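PDB 5IMW: intermedilysin from Streptococcus intermedius, which probably lyses host cells by binding cholesterol-containing membranes, changing conformation and inserting as an oligomeric, pore-forming toxin complex. Local coordinates for residues A[104-112]-A[136-146]. Sequence-based numbering, arbitrary orientation.
Sequences NLPGLKNGE and WIQKYSKTHAV. Unlike the reference sequence in segment 136-146: Lys-139 (reference Asn).
Leu-105 lies over one face of the Trp-136 indole, its CD2 3.8 Å from the centroid of the six-membered ring in a CH-pi contact, while CB of Tyr-140 sits above the opposite face, nearer the rim. At the indole edge, NE1 of Trp-136 donates a hydrogen bond to the carbonyl O of Pro-106 (2.8 Å, N-H...O 153°). The acceptor lies in the ring plane and the donor in the carbonyl plane, a geometry that, with the packing on both faces, would limit rotation of the indole. With CG anti to the backbone N (chi1 172°), the indole projects from the helix toward the 104-112 loop. Leu-108 CD2 approaches Trp-136 CD1 obliquely. Pro-106 CD meets Val-146 CG2 at 3.6 Å.

The Tyr-140 ring carries the ammonium of Lys-109 over one face, a cation-pi contact with NZ offset toward the rim; CG of Lys-139 backs the other face. Bends at chi2 and chi3 bring the Lys-109 chain across the phenol. On the His-144 ring, Gly-107 CA and Pro-106 O share a face, with CA 4.0 Å from the imidazole centroid.

Leu-105 to Leu-108 form a type II beta turn, with Gly-107, at positive phi, in its third position. The contact thus joins the loop between strands 99-103 and 114-117 to the C-terminal part of helix 122-140 and the segment that follows. Chemically, one directional indole N-H bond is set among apolar contacts, whereas the tyrosine face probably helps to stabilise the Lys-109 ammonium, and Glu-112, near Lys-139 but beyond salt-bridge distance, may temper the two lysines' like charges.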
loop_
_atom_site.group_PDB
_atom_site.type_symbol
_atom_site.label_atom_id
_atom_site.label_comp_id
_atom_site.label_asym_id
_atom_site.label_seq_id
_atom_site.Cartn_x
_atom_site.Cartn_y
_atom_site.Cartn_z
ATOM N N ASN A 104 26.061 2.159 10.653
ATOM C CA ASN A 104 25.352 2.441 11.894
ATOM C C ASN A 104 25.239 1.215 12.794
ATOM O O ASN A 104 24.308 1.128 13.604
ATOM C CB ASN A 104 23.962 2.995 11.587
ATOM C CG ASN A 104 23.045 1.955 10.973
ATOM O OD1 ASN A 104 23.502 0.985 10.369
ATOM N ND2 ASN A 104 21.743 2.154 11.126
ATOM N N LEU A 105 26.158 0.265 12.669
ATOM C CA LEU A 105 26.127 -0.898 13.542
ATOM C C LEU A 105 26.394 -0.469 14.984
ATOM O O LEU A 105 27.188 0.447 15.223
ATOM C CB LEU A 105 27.152 -1.938 13.091
ATOM C CG LEU A 105 26.617 -2.945 12.071
ATOM C CD1 LEU A 105 27.743 -3.691 11.377
ATOM C CD2 LEU A 105 25.675 -3.928 12.752
ATOM N N PRO A 106 25.747 -1.101 15.962
ATOM C CA PRO A 106 25.806 -0.584 17.333
ATOM C C PRO A 106 27.161 -0.814 17.982
ATOM O O PRO A 106 27.849 -1.803 17.720
ATOM C CB PRO A 106 24.708 -1.371 18.053
ATOM C CG PRO A 106 24.653 -2.663 17.328
ATOM C CD PRO A 106 24.970 -2.350 15.882
ATOM N N GLY A 107 27.529 0.121 18.857
ATOM C CA GLY A 107 28.800 0.096 19.538
ATOM C C GLY A 107 29.900 0.862 18.832
ATOM O O GLY A 107 30.826 1.338 19.493
ATOM N N LEU A 108 29.805 1.007 17.509
ATOM C CA LEU A 108 30.869 1.588 16.696
ATOM C C LEU A 108 31.515 2.782 17.386
ATOM O O LEU A 108 30.834 3.711 17.829
ATOM C CB LEU A 108 30.315 1.992 15.330
ATOM C CG LEU A 108 30.717 1.034 14.199
ATOM C CD1 LEU A 108 32.211 1.112 13.960
ATOM C CD2 LEU A 108 30.305 -0.408 14.474
ATOM N N LYS A 109 32.844 2.742 17.465
ATOM C CA LYS A 109 33.626 3.608 18.335
ATOM C C LYS A 109 34.621 4.419 17.517
ATOM O O LYS A 109 35.317 3.877 16.654
ATOM C CB LYS A 109 34.387 2.787 19.389
ATOM C CG LYS A 109 34.874 1.425 18.893
ATOM C CD LYS A 109 33.780 0.373 18.985
ATOM C CE LYS A 109 33.577 -0.381 17.673
ATOM N NZ LYS A 109 32.270 -1.125 17.662
ATOM N N ASN A 110 34.691 5.712 17.807
ATOM C CA ASN A 110 35.673 6.612 17.179
ATOM C C ASN A 110 35.438 6.572 15.666
ATOM O O ASN A 110 34.280 6.614 15.219
ATOM C CB ASN A 110 37.065 6.216 17.618
ATOM C CG ASN A 110 37.130 5.854 19.086
ATOM O OD1 ASN A 110 36.102 5.757 19.760
ATOM N ND2 ASN A 110 38.339 5.638 19.589
ATOM N N GLY A 111 36.494 6.493 14.861
ATOM C CA GLY A 111 36.353 6.451 13.422
ATOM C C GLY A 111 36.308 5.040 12.873
ATOM O O GLY A 111 36.533 4.827 11.678
ATOM N N GLU A 112 36.022 4.064 13.736
ATOM C CA GLU A 112 35.883 2.688 13.279
ATOM C C GLU A 112 34.651 2.491 12.408
ATOM O O GLU A 112 34.515 1.434 11.784
ATOM C CB GLU A 112 35.822 1.741 14.477
ATOM C CG GLU A 112 36.661 0.485 14.331
ATOM C CD GLU A 112 36.671 -0.349 15.599
ATOM O OE1 GLU A 112 36.782 0.240 16.695
ATOM O OE2 GLU A 112 36.557 -1.588 15.503
ATOM N N TRP A 136 33.091 -5.921 13.082
ATOM C CA TRP A 136 32.080 -5.692 14.107
ATOM C C TRP A 136 31.527 -7.000 14.653
ATOM O O TRP A 136 31.195 -7.085 15.841
ATOM C CB TRP A 136 30.945 -4.834 13.541
ATOM C CG TRP A 136 29.778 -4.718 14.468
ATOM C CD1 TRP A 136 29.537 -3.716 15.362
ATOM C CD2 TRP A 136 28.695 -5.644 14.601
ATOM N NE1 TRP A 136 28.367 -3.960 16.042
ATOM C CE2 TRP A 136 27.832 -5.139 15.594
ATOM C CE3 TRP A 136 28.372 -6.852 13.977
ATOM C CZ2 TRP A 136 26.669 -5.799 15.975
ATOM C CZ3 TRP A 136 27.219 -7.505 14.356
ATOM C CH2 TRP A 136 26.379 -6.978 15.347
ATOM N N ILE A 137 31.409 -8.024 13.808
ATOM C CA ILE A 137 30.906 -9.319 14.250
ATOM C C ILE A 137 31.784 -9.848 15.378
ATOM O O ILE A 137 31.352 -9.909 16.534
ATOM C CB ILE A 137 30.838 -10.325 13.085
ATOM C CG1 ILE A 137 29.711 -9.941 12.120
ATOM C CG2 ILE A 137 30.610 -11.744 13.609
ATOM C CD1 ILE A 137 29.663 -10.780 10.856
ATOM N N GLN A 138 33.020 -10.239 15.049
ATOM C CA GLN A 138 33.862 -10.929 16.025
ATOM C C GLN A 138 34.041 -10.114 17.300
ATOM O O GLN A 138 34.162 -10.688 18.388
ATOM C CB GLN A 138 35.228 -11.261 15.412
ATOM C CG GLN A 138 36.264 -10.128 15.454
ATOM C CD GLN A 138 37.637 -10.555 14.952
ATOM O OE1 GLN A 138 37.817 -11.670 14.457
ATOM N NE2 GLN A 138 38.616 -9.668 15.093
ATOM N N LYS A 139 34.053 -8.787 17.196
ATOM C CA LYS A 139 34.372 -7.955 18.345
ATOM C C LYS A 139 33.140 -7.448 19.084
ATOM O O LYS A 139 33.265 -7.030 20.241
ATOM C CB LYS A 139 35.230 -6.765 17.903
ATOM C CG LYS A 139 35.819 -5.966 19.056
ATOM C CD LYS A 139 36.772 -4.878 18.573
ATOM C CE LYS A 139 37.281 -4.037 19.729
ATOM N NZ LYS A 139 37.760 -2.701 19.283
ATOM N N TYR A 140 31.956 -7.476 18.460
ATOM C CA TYR A 140 30.754 -6.959 19.104
ATOM C C TYR A 140 29.493 -7.767 18.821
ATOM O O TYR A 140 28.426 -7.392 19.317
ATOM C CB TYR A 140 30.515 -5.497 18.688
ATOM C CG TYR A 140 31.730 -4.628 18.885
ATOM C CD1 TYR A 140 31.982 -4.018 20.105
ATOM C CD2 TYR A 140 32.641 -4.438 17.855
ATOM C CE1 TYR A 140 33.102 -3.233 20.290
ATOM C CE2 TYR A 140 33.760 -3.659 18.030
ATOM C CZ TYR A 140 33.991 -3.062 19.250
ATOM O OH TYR A 140 35.110 -2.278 19.419
ATOM N N SER A 141 29.574 -8.857 18.055
ATOM C CA SER A 141 28.385 -9.659 17.780
ATOM C C SER A 141 27.746 -10.153 19.071
ATOM O O SER A 141 26.529 -10.040 19.261
ATOM C CB SER A 141 28.746 -10.839 16.876
ATOM O OG SER A 141 27.635 -11.692 16.673
ATOM N N LYS A 142 28.557 -10.695 19.981
ATOM C CA LYS A 142 28.011 -11.304 21.190
ATOM C C LYS A 142 27.446 -10.249 22.135
ATOM O O LYS A 142 26.340 -10.406 22.666
ATOM C CB LYS A 142 29.089 -12.130 21.890
ATOM C CG LYS A 142 29.701 -13.222 21.022
ATOM C CD LYS A 142 29.638 -14.580 21.706
ATOM C CE LYS A 142 30.312 -15.657 20.871
ATOM N NZ LYS A 142 30.036 -17.021 21.396
ATOM N N THR A 143 28.191 -9.164 22.358
ATOM C CA THR A 143 27.771 -8.170 23.342
ATOM C C THR A 143 26.610 -7.325 22.832
ATOM O O THR A 143 25.678 -7.026 23.588
ATOM C CB THR A 143 28.946 -7.272 23.734
ATOM O OG1 THR A 143 28.490 -6.253 24.633
ATOM C CG2 THR A 143 29.579 -6.612 22.514
ATOM N N HIS A 144 26.647 -6.926 21.564
ATOM C CA HIS A 144 25.643 -6.035 20.999
ATOM C C HIS A 144 24.681 -6.808 20.105
ATOM O O HIS A 144 25.091 -7.699 19.354
ATOM C CB HIS A 144 26.302 -4.910 20.200
ATOM C CG HIS A 144 26.842 -3.801 21.049
ATOM N ND1 HIS A 144 28.190 -3.623 21.276
ATOM C CD2 HIS A 144 26.213 -2.809 21.725
ATOM C CE1 HIS A 144 28.369 -2.570 22.054
ATOM N NE2 HIS A 144 27.185 -2.059 22.342
ATOM N N ALA A 145 23.400 -6.456 20.187
ATOM C CA ALA A 145 22.355 -7.065 19.377
ATOM C C ALA A 145 21.663 -5.994 18.548
ATOM O O ALA A 145 21.409 -4.889 19.036
ATOM C CB ALA A 145 21.329 -7.792 20.250
ATOM N N VAL A 146 21.365 -6.324 17.295
ATOM C CA VAL A 146 20.759 -5.369 16.367
ATOM C C VAL A 146 19.347 -5.813 15.999
ATOM O O VAL A 146 19.189 -6.723 15.169
ATOM C CB VAL A 146 21.601 -5.215 15.093
ATOM C CG1 VAL A 146 21.273 -3.891 14.404
ATOM C CG2 VAL A 146 23.080 -5.320 15.404
#